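Local coordinates for porin (Rhodobacter blasticus, PDB 3PRN), which forms, as a homotrimer, channels in the outer membrane that let small hydrophilic solutes up to about 0.6 kDa diffuse through passively, at residues A[2-7]-A[31-36]; A[50-55]-A[117-122]; A[109-114]-A[218-223]; A[192-197]-A[210-215]. The protein carries 1 engineered substitution. One frame throughout, in Å; residues are numbered along the deposited sequence.

Contact 1: residues A[2-7]-A[31-36]; sequences ISLNGY and LRINIV
Val-36 O accepts two hydrogen bonds: Ser-3 N donates to it over 2.8 Å, and a water that also bonds to Ser-3 OG reaches it at 3.0 Å. From this point the two strands run antiparallel, with further hydrogen-bonded pairs at Asn-5 with Asn-34 and at Tyr-7 with Arg-32. The shortest backbone bond, from Asn-34 N to Asn-5 O at 2.7 Å, is almost straight. Above it the side-chain amides join as well: Asn-34 ND2 gives a proton to Asn-5 OD1 at 3.0 Å. This OD1 lies in the amide plane of Asn-34, but the donor comes in tilted from the Asn-5 carbonyl plane, the two amides being 55° apart. Asn-34 OD1 accepts from Arg-52. The Tyr-7 ring, swung between its backbone N and carbonyl carbon (chi1 70°), reaches across to Arg-32, whose CB stands over the ring face 4.2 Å from the centroid in a CH-pi contact. Further out, Tyr-7 OH sits over the guanidinium face, 3.6 Å from Arg-32 CZ, but is hydrogen-bonded by Arg-30 NH1; Arg-32 NE bonds to Gln-54 OE1. The opposite sheet face is apolar: Leu-4 CD2 lies 4.0 Å from Ile-35 CG2, and Leu-4, Ile-33 and Ile-35 pack against neighbouring subunits. Such a hairpin, polar within and apolar at the trimer interface, is characteristic of the porin beta-barrel.

Contact 2: residues A[50-55]-A[117-122]; sequences KLRMQW and YNSKYD. With C8E ((hydroxyethyloxy)tri(ethyloxy)octane), chain C.
Direct hydrogen bonding between strand and loop centres on Arg-52 and Ser-119. Arg-52 NH1 donates to Ser-119 OG over 3.0 Å, with the acceptor close to the guanidinium plane. The group reaches this position on a chain whose CG is anti to the backbone N (chi1 178°) and which bends at chi3; its NE bonds to Asn-34. Waters add indirect links. One accepts from Tyr-117 OH at 2.6 Å and donates to Lys-50 O, the hydroxyl being also hydrogen-bonded by Asn-67 ND2; another accepts from Gln-54 N and probably donates to Ser-119 O. Two cationic side chains meet Tyr-117. Its CE2 edge comes over the Arg-52 guanidinium face, Tyr-117 CE2 lying 3.6 Å from Arg-52 CZ, with the two planes 72° apart. Over the face of the same ring stands Lys-50 NZ, 5.0 Å from the centroid, in a cation-pi interaction. Were Arg-52 an alanine, Ser-119 OG and Asn-34 OD1 would probably lose this donor and the Tyr-117 edge the flat group beneath it. Van der Waals contact continues where the extended Lys-120 chain crosses Gln-54 at about a right angle, Lys-120 CE 3.4 Å from Gln-54 O. Further along the loop, C4 of the bound detergent lies over one face of the Tyr-121 ring, 3.7 Å from Tyr-121 CG. The irregular loop is thus held by a hydrogen bond, water links and cation-aromatic contacts, with the Lys-120 charge balanced by salt bridges to Asp-56 and Asp-59, consistent with the hydrophilic inner wall of a porin channel.

Contact 3: residues A[109-114]-A[218-223]; sequences DAQSSF and STAGDQ
Gln-111 meets segment 218-223 first through CB, which touches Ala-220 CB at 3.7 Å. One atom further, CG packs against the amide of Gln-223, 3.5 Å from its OE1. The chain then bends at chi2 (-71°), and this turn carries the terminal amide back to its own segment, where Gln-111 NE2 donates to Asp-109 O over 3.0 Å. That carbonyl has a second donor, Gln-223 NE2, at 3.1 Å; the two nitrogens come in from opposite faces of the carbonyl plane, so neither uses an in-plane approach. The Gln-223 amide is occupied at both ends: while NE2 holds Asp-109 O, OE1 accepts from Gln-111 N at 3.1 Å, this time in the plane of the side-chain carbonyl. Its extended chain crosses that of Gln-111 at about a right angle. Outside the pair, Asn-215 also donates to Gln-223 OE1, and Ser-242 bonds to NE2, which probably helps fix the rotation of the amide. Nearer the turn, Ser-218 OG gives its proton to Gln-111 O over 2.8 Å, almost in line with the carbonyl bond (174°). The same hydroxyl accepts from Ala-220 N at 3.0 Å, forming an ST turn within the type I beta turn 218-221. Backbone groups of the long loop between strands 78-83 and 131-138 are thus bonded by side chains of the barrel wall and its turn, a polar fastening that needs no sheet pairing and can hold an irregular chain against the barrel.

Contact 4: residues A[192-197]-A[210-215]; sequences DIAFVG and LNWYDN
Strands 193-197 and 210-214 run antiparallel, their axes 4.6 Å apart at closest approach and their directions 167° apart, as one beta hairpin of the porin barrel. Ala-194 with Asp-214 and Val-196 with Trp-212 are the hydrogen-bonded pairs, each closed by two backbone bonds; Phe-195 with Tyr-213 and Gly-197 with Asn-211 are the non-hydrogen-bonded ones. On the Val-196 side the indole of Trp-212, its CG anti to the backbone N (chi1 172°), lies over its own strand with one face above Asp-214 N. Its CE3-CZ3 edge faces the neighbouring strand, CE3 4.2 Å from Val-196 CG2 and CZ3 4.4 Å from Ala-194 CB. On the other side Phe-195 and Tyr-213 lie side by side, pointing the same way. Their planes are only 18° apart but slid so far that the rings barely overlap, with centroids 5.2 Å apart and Phe-195 CD1 3.3 Å from Tyr-213 CE1. Both rings also touch Phe-89 on helix 88-91, and Tyr-213 OH bonds to Thr-95. A serine replacing Tyr-213 would probably deprive Thr-95 OG1 of this partner and open a gap beside the Phe-195 ring. Asn-211 completes the row: its ND2 bonds to Leu-94, while its OD1 lies at the Phe-195 edge, 3.4 Å from CE1, and 3.5 Å from Gly-197 CA.

Contacts 1 and 4 are hairpin pairings of one closed sheet, on opposite sides of the chain's centre, whereas contacts 2 and 3 bring two parts of the loop between strands 78-83 and 131-138 to a wall strand and to a turn with the start of strand 223-232, respectively. None is wholly buried. Contact 1 turns its apolar face to other subunits; contact 4 touches none, and its outer side chains lie on the surface. The polar chemistry also differs: contact 2, which touches contact 1 through Asn-34 and Arg-52, gathers cations and waters, while contact 3 uses neutral amides and a hydroxyl. Contact 4 is nested within contact 3 along the chain, and Asn-215 and Gln-223 link them.

Contact 1: residues A[2-7]-A[31-36]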
# COMPACT_ATOMS: atom_id res chain seq x y z
N ILE A 2 -3.69 7.93 13.54
CA ILE A 2 -3.08 7.75 12.24
C ILE A 2 -3.37 8.93 11.35
O ILE A 2 -4.57 9.31 11.32
CB ILE A 2 -3.53 6.43 11.59
CG1 ILE A 2 -2.79 5.28 12.28
CG2 ILE A 2 -3.07 6.40 10.11
CD1 ILE A 2 -3.16 3.91 11.79
N SER A 3 -2.42 9.64 10.78
CA SER A 3 -2.82 10.69 9.82
C SER A 3 -2.14 10.45 8.46
O SER A 3 -1.11 9.77 8.35
CB SER A 3 -2.59 12.10 10.27
OG SER A 3 -1.45 12.19 11.05
N LEU A 4 -2.84 10.96 7.44
CA LEU A 4 -2.37 10.81 6.09
C LEU A 4 -2.13 12.22 5.55
O LEU A 4 -2.99 13.09 5.76
CB LEU A 4 -3.26 10.06 5.15
CG LEU A 4 -3.90 8.71 5.40
CD1 LEU A 4 -4.03 8.00 4.00
CD2 LEU A 4 -3.11 7.77 6.22
N ASN A 5 -1.05 12.43 4.83
CA ASN A 5 -0.83 13.70 4.16
C ASN A 5 -0.04 13.42 2.87
O ASN A 5 0.54 12.33 2.79
CB ASN A 5 -0.16 14.76 5.05
CG ASN A 5 1.28 14.36 5.41
OD1 ASN A 5 2.19 14.52 4.59
ND2 ASN A 5 1.54 13.84 6.59
N GLY A 6 0.11 14.40 2.01
CA GLY A 6 0.92 14.17 0.83
C GLY A 6 0.78 15.29 -0.15
O GLY A 6 0.24 16.35 0.17
N TYR A 7 1.17 15.00 -1.40
CA TYR A 7 1.09 15.98 -2.47
C TYR A 7 1.05 15.27 -3.82
O TYR A 7 1.43 14.10 -3.95
CB TYR A 7 2.26 16.96 -2.44
CG TYR A 7 3.65 16.50 -2.79
CD1 TYR A 7 4.00 16.21 -4.10
CD2 TYR A 7 4.59 16.36 -1.78
CE1 TYR A 7 5.31 15.79 -4.40
CE2 TYR A 7 5.90 15.96 -2.05
CZ TYR A 7 6.24 15.68 -3.36
OH TYR A 7 7.53 15.28 -3.66
N LEU A 31 3.04 11.18 -7.21
CA LEU A 31 2.04 11.18 -6.14
C LEU A 31 2.76 10.73 -4.86
O LEU A 31 3.42 9.65 -4.91
CB LEU A 31 0.87 10.27 -6.47
CG LEU A 31 -0.06 9.97 -5.27
CD1 LEU A 31 -0.70 11.27 -4.82
CD2 LEU A 31 -1.13 8.99 -5.70
N ARG A 32 2.72 11.51 -3.79
CA ARG A 32 3.35 11.08 -2.55
C ARG A 32 2.28 11.04 -1.43
O ARG A 32 1.56 12.03 -1.18
CB ARG A 32 4.50 12.04 -2.11
CG ARG A 32 5.05 11.63 -0.72
CD ARG A 32 6.11 12.68 -0.27
NE ARG A 32 7.34 12.44 -1.01
CZ ARG A 32 8.47 13.15 -0.90
NH1 ARG A 32 8.57 14.18 -0.03
NH2 ARG A 32 9.53 12.81 -1.65
N ILE A 33 2.18 9.89 -0.74
CA ILE A 33 1.33 9.77 0.42
C ILE A 33 2.17 9.37 1.63
O ILE A 33 2.87 8.36 1.55
CB ILE A 33 0.23 8.69 0.22
CG1 ILE A 33 -0.77 9.09 -0.86
CG2 ILE A 33 -0.58 8.42 1.48
CD1 ILE A 33 -1.44 7.89 -1.53
N ASN A 34 2.06 10.10 2.74
CA ASN A 34 2.77 9.73 3.96
C ASN A 34 1.71 9.20 4.97
O ASN A 34 0.64 9.84 5.16
CB ASN A 34 3.46 10.95 4.58
CG ASN A 34 4.53 11.56 3.69
OD1 ASN A 34 5.45 10.88 3.25
ND2 ASN A 34 4.39 12.86 3.45
N ILE A 35 2.04 8.11 5.61
CA ILE A 35 1.12 7.54 6.62
C ILE A 35 1.91 7.66 7.93
O ILE A 35 3.01 7.09 8.02
CB ILE A 35 0.85 6.08 6.29
CG1 ILE A 35 0.30 6.01 4.85
CG2 ILE A 35 -0.08 5.47 7.32
CD1 ILE A 35 -0.01 4.58 4.49
N VAL A 36 1.36 8.40 8.87
CA VAL A 36 2.06 8.62 10.14
C VAL A 36 1.22 8.16 11.32
O VAL A 36 0.06 8.57 11.47
CB VAL A 36 2.31 10.15 10.26
CG1 VAL A 36 3.05 10.48 11.56
CG2 VAL A 36 3.11 10.61 9.05
O HOH W 1 -0.59 10.74 13.44

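Contact 2: residues A[50-55]-A[117-122]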
# COMPACT_ATOMS: atom_id res chain seq x y z
N LYS A 50 6.41 6.13 10.62
CA LYS A 50 5.93 6.62 9.35
C LYS A 50 6.30 5.67 8.20
O LYS A 50 7.34 4.99 8.19
CB LYS A 50 6.44 8.01 9.11
CG LYS A 50 7.44 8.21 7.98
CD LYS A 50 7.47 9.68 7.51
CE LYS A 50 8.88 10.23 7.32
NZ LYS A 50 8.90 11.68 7.03
N LEU A 51 5.38 5.66 7.25
CA LEU A 51 5.54 4.87 6.04
C LEU A 51 5.25 5.84 4.86
O LEU A 51 4.33 6.70 4.98
CB LEU A 51 4.57 3.71 6.02
CG LEU A 51 4.73 2.68 4.92
CD1 LEU A 51 6.00 1.87 5.11
CD2 LEU A 51 3.54 1.73 4.88
N ARG A 52 5.92 5.69 3.73
CA ARG A 52 5.63 6.49 2.54
C ARG A 52 5.24 5.59 1.34
O ARG A 52 5.83 4.49 1.13
CB ARG A 52 6.87 7.30 2.12
CG ARG A 52 6.74 8.15 0.87
CD ARG A 52 7.87 9.19 0.78
NE ARG A 52 7.70 10.20 1.89
CZ ARG A 52 8.61 11.16 2.11
NH1 ARG A 52 9.73 11.25 1.32
NH2 ARG A 52 8.44 12.07 3.05
N MET A 53 4.28 6.01 0.54
CA MET A 53 3.87 5.37 -0.70
C MET A 53 4.03 6.47 -1.76
O MET A 53 3.40 7.51 -1.71
CB MET A 53 2.42 4.87 -0.71
CG MET A 53 2.29 3.68 0.30
SD MET A 53 0.51 3.16 0.33
CE MET A 53 0.56 2.14 -1.14
N GLN A 54 5.06 6.32 -2.62
CA GLN A 54 5.32 7.31 -3.63
C GLN A 54 5.39 6.67 -5.02
O GLN A 54 6.06 5.65 -5.14
CB GLN A 54 6.64 8.02 -3.38
CG GLN A 54 6.94 9.17 -4.37
CD GLN A 54 8.23 9.86 -3.93
OE1 GLN A 54 8.22 10.40 -2.79
NE2 GLN A 54 9.27 9.86 -4.75
N TRP A 55 4.71 7.29 -5.97
CA TRP A 55 4.74 6.84 -7.35
C TRP A 55 5.33 8.00 -8.19
O TRP A 55 4.97 9.18 -7.99
CB TRP A 55 3.29 6.53 -7.83
CG TRP A 55 3.29 6.18 -9.31
CD1 TRP A 55 3.51 4.95 -9.87
CD2 TRP A 55 3.04 7.09 -10.40
NE1 TRP A 55 3.41 5.03 -11.23
CE2 TRP A 55 3.15 6.33 -11.60
CE3 TRP A 55 2.81 8.46 -10.49
CZ2 TRP A 55 3.02 6.91 -12.86
CZ3 TRP A 55 2.66 9.05 -11.74
CH2 TRP A 55 2.77 8.25 -12.94
N TYR A 117 16.97 9.74 3.59
CA TYR A 117 15.74 8.95 3.70
C TYR A 117 15.36 8.27 2.38
O TYR A 117 15.31 8.93 1.35
CB TYR A 117 14.60 9.93 4.07
CG TYR A 117 13.26 9.28 4.32
CD1 TYR A 117 13.01 8.52 5.43
CD2 TYR A 117 12.24 9.45 3.38
CE1 TYR A 117 11.75 7.93 5.65
CE2 TYR A 117 10.97 8.88 3.59
CZ TYR A 117 10.74 8.14 4.72
OH TYR A 117 9.49 7.56 4.91
N ASN A 118 15.02 6.98 2.42
CA ASN A 118 14.71 6.28 1.14
C ASN A 118 13.21 6.33 0.92
O ASN A 118 12.45 5.71 1.71
CB ASN A 118 15.19 4.82 1.23
CG ASN A 118 16.71 4.79 1.44
OD1 ASN A 118 17.43 5.39 0.66
ND2 ASN A 118 17.16 4.07 2.45
N SER A 119 12.77 7.03 -0.11
CA SER A 119 11.35 7.19 -0.33
C SER A 119 10.64 5.95 -0.85
O SER A 119 9.40 5.92 -0.70
CB SER A 119 11.04 8.35 -1.28
OG SER A 119 11.25 9.59 -0.63
N LYS A 120 11.35 5.00 -1.43
CA LYS A 120 10.76 3.86 -2.06
C LYS A 120 11.50 2.56 -1.75
O LYS A 120 12.59 2.66 -1.17
CB LYS A 120 10.93 4.02 -3.60
CG LYS A 120 10.05 5.19 -4.08
CD LYS A 120 10.10 5.21 -5.61
CE LYS A 120 9.23 6.34 -6.13
NZ LYS A 120 9.36 6.52 -7.59
N TYR A 121 10.95 1.44 -2.17
CA TYR A 121 11.58 0.14 -2.00
C TYR A 121 12.81 0.12 -2.94
O TYR A 121 12.96 1.01 -3.80
CB TYR A 121 10.57 -0.95 -2.39
CG TYR A 121 10.35 -1.05 -3.91
CD1 TYR A 121 11.16 -1.82 -4.74
CD2 TYR A 121 9.30 -0.35 -4.48
CE1 TYR A 121 10.92 -1.93 -6.10
CE2 TYR A 121 9.05 -0.42 -5.84
CZ TYR A 121 9.85 -1.22 -6.64
OH TYR A 121 9.58 -1.24 -8.01
N ASP A 122 13.70 -0.82 -2.78
CA ASP A 122 14.86 -0.94 -3.70
C ASP A 122 14.91 -2.37 -4.24
O ASP A 122 15.18 -3.27 -3.45
CB ASP A 122 16.16 -0.66 -2.96
CG ASP A 122 17.38 -0.82 -3.89
OD1 ASP A 122 17.34 -1.44 -4.96
OD2 ASP A 122 18.43 -0.27 -3.52
C1 C8E C . 7.37 -5.49 -1.13
C2 C8E C . 7.07 -4.25 -1.83
C3 C8E C . 6.98 -4.45 -3.28
C4 C8E C . 8.29 -4.08 -3.81
C5 C8E C . 8.75 -5.31 -4.52
C6 C8E C . 8.87 -5.05 -5.92
C7 C8E C . 9.83 -6.06 -6.27
C8 C8E C . 10.00 -6.12 -7.73
O9 C8E C . 11.27 -6.55 -8.26
C10 C8E C . 11.46 -7.95 -8.30
C11 C8E C . 12.81 -8.19 -8.92
O12 C8E C . 12.95 -7.57 -10.24
C13 C8E C . 13.57 -6.24 -10.35
C14 C8E C . 12.75 -4.97 -10.74
O15 C8E C . 13.15 -3.79 -11.52
C16 C8E C . 13.36 -2.62 -10.71
C17 C8E C . 12.16 -1.96 -10.01
O18 C8E C . 12.09 -0.74 -9.31
C19 C8E C . 12.55 0.51 -9.88
C20 C8E C . 11.47 1.73 -9.90
O21 C8E C . 11.23 2.11 -11.27
O HOH W 2 9.48 5.47 6.52
O HOH W 3 7.07 4.54 -1.63
O HOH W 4 11.82 11.09 -3.49

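Contact 3: residues A[109-114]-A[218-223]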
# COMPACT_ATOMS: atom_id res chain seq x y z
N ASP A 109 22.96 22.03 -6.25
CA ASP A 109 22.92 21.16 -5.07
C ASP A 109 24.26 20.39 -5.03
O ASP A 109 24.92 20.25 -6.08
CB ASP A 109 21.81 20.12 -5.29
CG ASP A 109 20.41 20.63 -4.94
OD1 ASP A 109 20.23 21.75 -4.38
OD2 ASP A 109 19.45 19.86 -5.21
N ALA A 110 24.69 19.90 -3.91
CA ALA A 110 25.93 19.17 -3.74
C ALA A 110 26.06 18.02 -4.74
O ALA A 110 25.11 17.23 -4.93
CB ALA A 110 25.98 18.61 -2.34
N GLN A 111 27.24 17.87 -5.34
CA GLN A 111 27.44 16.77 -6.29
C GLN A 111 28.24 15.65 -5.61
O GLN A 111 29.32 15.26 -6.07
CB GLN A 111 28.25 17.27 -7.50
CG GLN A 111 27.61 18.46 -8.19
CD GLN A 111 26.35 18.06 -8.92
OE1 GLN A 111 26.42 17.21 -9.81
NE2 GLN A 111 25.20 18.61 -8.61
N SER A 112 27.72 15.14 -4.52
CA SER A 112 28.37 14.03 -3.79
C SER A 112 27.34 12.93 -3.55
O SER A 112 26.14 13.11 -3.88
CB SER A 112 28.96 14.52 -2.47
OG SER A 112 28.00 15.30 -1.77
N SER A 113 27.76 11.79 -3.10
CA SER A 113 26.93 10.64 -2.79
C SER A 113 26.85 10.52 -1.27
O SER A 113 27.87 10.54 -0.58
CB SER A 113 27.63 9.32 -3.19
OG SER A 113 27.55 9.14 -4.59
N PHE A 114 25.67 10.40 -0.75
CA PHE A 114 25.49 10.25 0.69
C PHE A 114 24.13 9.59 0.95
O PHE A 114 23.27 9.66 0.06
CB PHE A 114 25.61 11.61 1.37
CG PHE A 114 24.70 12.65 0.75
CD1 PHE A 114 23.41 12.81 1.24
CD2 PHE A 114 25.17 13.45 -0.30
CE1 PHE A 114 22.57 13.77 0.67
CE2 PHE A 114 24.33 14.41 -0.87
CZ PHE A 114 23.02 14.57 -0.39
N SER A 218 33.79 12.41 -5.16
CA SER A 218 33.14 12.70 -6.42
C SER A 218 34.10 13.31 -7.46
O SER A 218 34.97 14.13 -7.09
CB SER A 218 32.03 13.71 -6.14
OG SER A 218 31.59 14.34 -7.33
N THR A 219 33.89 13.10 -8.76
CA THR A 219 34.76 13.76 -9.73
C THR A 219 34.51 15.25 -9.81
O THR A 219 35.33 15.94 -10.46
CB THR A 219 34.65 13.23 -11.18
OG1 THR A 219 33.32 13.51 -11.65
CG2 THR A 219 34.93 11.72 -11.20
N ALA A 220 33.48 15.77 -9.16
CA ALA A 220 33.20 17.20 -9.30
C ALA A 220 34.22 18.04 -8.54
O ALA A 220 34.49 19.17 -8.91
CB ALA A 220 31.77 17.47 -8.75
N GLY A 221 34.81 17.48 -7.47
CA GLY A 221 35.74 18.23 -6.63
C GLY A 221 34.95 19.24 -5.81
O GLY A 221 33.70 19.12 -5.64
N ASP A 222 35.58 20.27 -5.27
CA ASP A 222 34.93 21.29 -4.50
C ASP A 222 33.95 22.10 -5.35
O ASP A 222 34.04 22.15 -6.59
CB ASP A 222 35.93 22.20 -3.80
CG ASP A 222 36.77 21.41 -2.79
OD1 ASP A 222 36.69 20.16 -2.64
OD2 ASP A 222 37.58 22.08 -2.09
N GLN A 223 33.00 22.72 -4.65
CA GLN A 223 31.93 23.38 -5.38
C GLN A 223 31.43 24.59 -4.64
O GLN A 223 31.31 24.64 -3.42
CB GLN A 223 30.80 22.29 -5.48
CG GLN A 223 29.46 22.83 -5.98
CD GLN A 223 28.41 21.75 -6.15
OE1 GLN A 223 28.51 20.63 -5.64
NE2 GLN A 223 27.33 22.07 -6.88

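Contact 4: residues A[192-197]-A[210-215]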
# COMPACT_ATOMS: atom_id res chain seq x y z
N ASP A 192 34.68 11.52 2.33
CA ASP A 192 34.34 12.43 3.41
C ASP A 192 33.87 13.75 2.82
O ASP A 192 34.56 14.37 1.98
CB ASP A 192 35.47 12.61 4.42
CG ASP A 192 36.02 11.30 4.92
OD1 ASP A 192 35.30 10.31 5.13
OD2 ASP A 192 37.29 11.20 5.07
N ILE A 193 32.65 14.17 3.18
CA ILE A 193 32.09 15.34 2.51
C ILE A 193 31.77 16.43 3.50
O ILE A 193 31.64 16.17 4.70
CB ILE A 193 30.86 14.92 1.66
CG1 ILE A 193 29.73 14.35 2.56
CG2 ILE A 193 31.31 13.93 0.60
CD1 ILE A 193 28.48 14.01 1.74
N ALA A 194 31.67 17.68 3.04
CA ALA A 194 31.42 18.75 4.00
C ALA A 194 30.68 19.89 3.31
O ALA A 194 30.80 20.04 2.11
CB ALA A 194 32.69 19.32 4.62
N PHE A 195 29.98 20.66 4.08
CA PHE A 195 29.20 21.77 3.61
C PHE A 195 29.30 22.93 4.59
O PHE A 195 29.25 22.77 5.81
CB PHE A 195 27.72 21.33 3.53
CG PHE A 195 26.71 22.44 3.59
CD1 PHE A 195 26.68 23.42 2.60
CD2 PHE A 195 25.71 22.44 4.57
CE1 PHE A 195 25.70 24.40 2.60
CE2 PHE A 195 24.75 23.45 4.59
CZ PHE A 195 24.70 24.40 3.60
N VAL A 196 29.36 24.14 4.03
CA VAL A 196 29.27 25.32 4.88
C VAL A 196 28.44 26.31 4.06
O VAL A 196 28.71 26.42 2.86
CB VAL A 196 30.64 25.96 5.16
CG1 VAL A 196 30.40 27.23 5.96
CG2 VAL A 196 31.54 25.01 5.97
N GLY A 197 27.44 26.90 4.67
CA GLY A 197 26.65 27.85 3.91
C GLY A 197 26.22 29.03 4.76
O GLY A 197 26.14 28.97 5.99
N LEU A 210 25.18 31.65 -0.26
CA LEU A 210 26.37 31.04 -0.75
C LEU A 210 26.60 29.74 -0.01
O LEU A 210 26.79 29.75 1.20
CB LEU A 210 27.54 32.01 -0.47
CG LEU A 210 28.91 31.62 -0.99
CD1 LEU A 210 28.94 31.76 -2.51
CD2 LEU A 210 29.94 32.60 -0.39
N ASN A 211 26.66 28.64 -0.74
CA ASN A 211 26.96 27.34 -0.19
C ASN A 211 28.28 26.84 -0.81
O ASN A 211 28.47 27.00 -2.04
CB ASN A 211 25.86 26.33 -0.60
CG ASN A 211 24.54 26.65 0.08
OD1 ASN A 211 24.49 27.26 1.16
ND2 ASN A 211 23.42 26.25 -0.54
N TRP A 212 29.11 26.26 -0.00
CA TRP A 212 30.38 25.69 -0.41
C TRP A 212 30.39 24.21 -0.06
O TRP A 212 29.96 23.87 1.07
CB TRP A 212 31.52 26.43 0.38
CG TRP A 212 32.84 25.74 0.14
CD1 TRP A 212 33.66 25.88 -0.96
CD2 TRP A 212 33.44 24.73 0.97
NE1 TRP A 212 34.74 25.01 -0.84
CE2 TRP A 212 34.61 24.30 0.33
CE3 TRP A 212 33.08 24.14 2.19
CZ2 TRP A 212 35.45 23.34 0.89
CZ3 TRP A 212 33.90 23.16 2.73
CH2 TRP A 212 35.08 22.78 2.08
N TYR A 213 30.87 23.33 -0.93
CA TYR A 213 30.97 21.93 -0.57
C TYR A 213 32.36 21.35 -0.87
O TYR A 213 32.98 21.68 -1.91
CB TYR A 213 30.03 21.07 -1.49
CG TYR A 213 28.58 21.48 -1.28
CD1 TYR A 213 27.85 20.93 -0.21
CD2 TYR A 213 27.99 22.37 -2.10
CE1 TYR A 213 26.53 21.34 -0.01
CE2 TYR A 213 26.68 22.78 -1.92
CZ TYR A 213 25.96 22.27 -0.85
OH TYR A 213 24.67 22.69 -0.71
N ASP A 214 32.69 20.35 -0.10
CA ASP A 214 33.76 19.42 -0.38
C ASP A 214 33.00 18.11 -0.72
O ASP A 214 32.31 17.60 0.17
CB ASP A 214 34.63 19.19 0.82
CG ASP A 214 35.71 18.15 0.56
OD1 ASP A 214 35.55 17.17 -0.21
OD2 ASP A 214 36.80 18.34 1.17
N ASN A 215 33.06 17.67 -1.95
CA ASN A 215 32.34 16.58 -2.51
C ASN A 215 33.04 15.25 -2.38
O ASN A 215 32.66 14.29 -3.01
CB ASN A 215 31.86 16.83 -3.95
CG ASN A 215 30.80 17.91 -3.98
OD1 ASN A 215 29.75 17.82 -3.29
ND2 ASN A 215 30.93 18.94 -4.82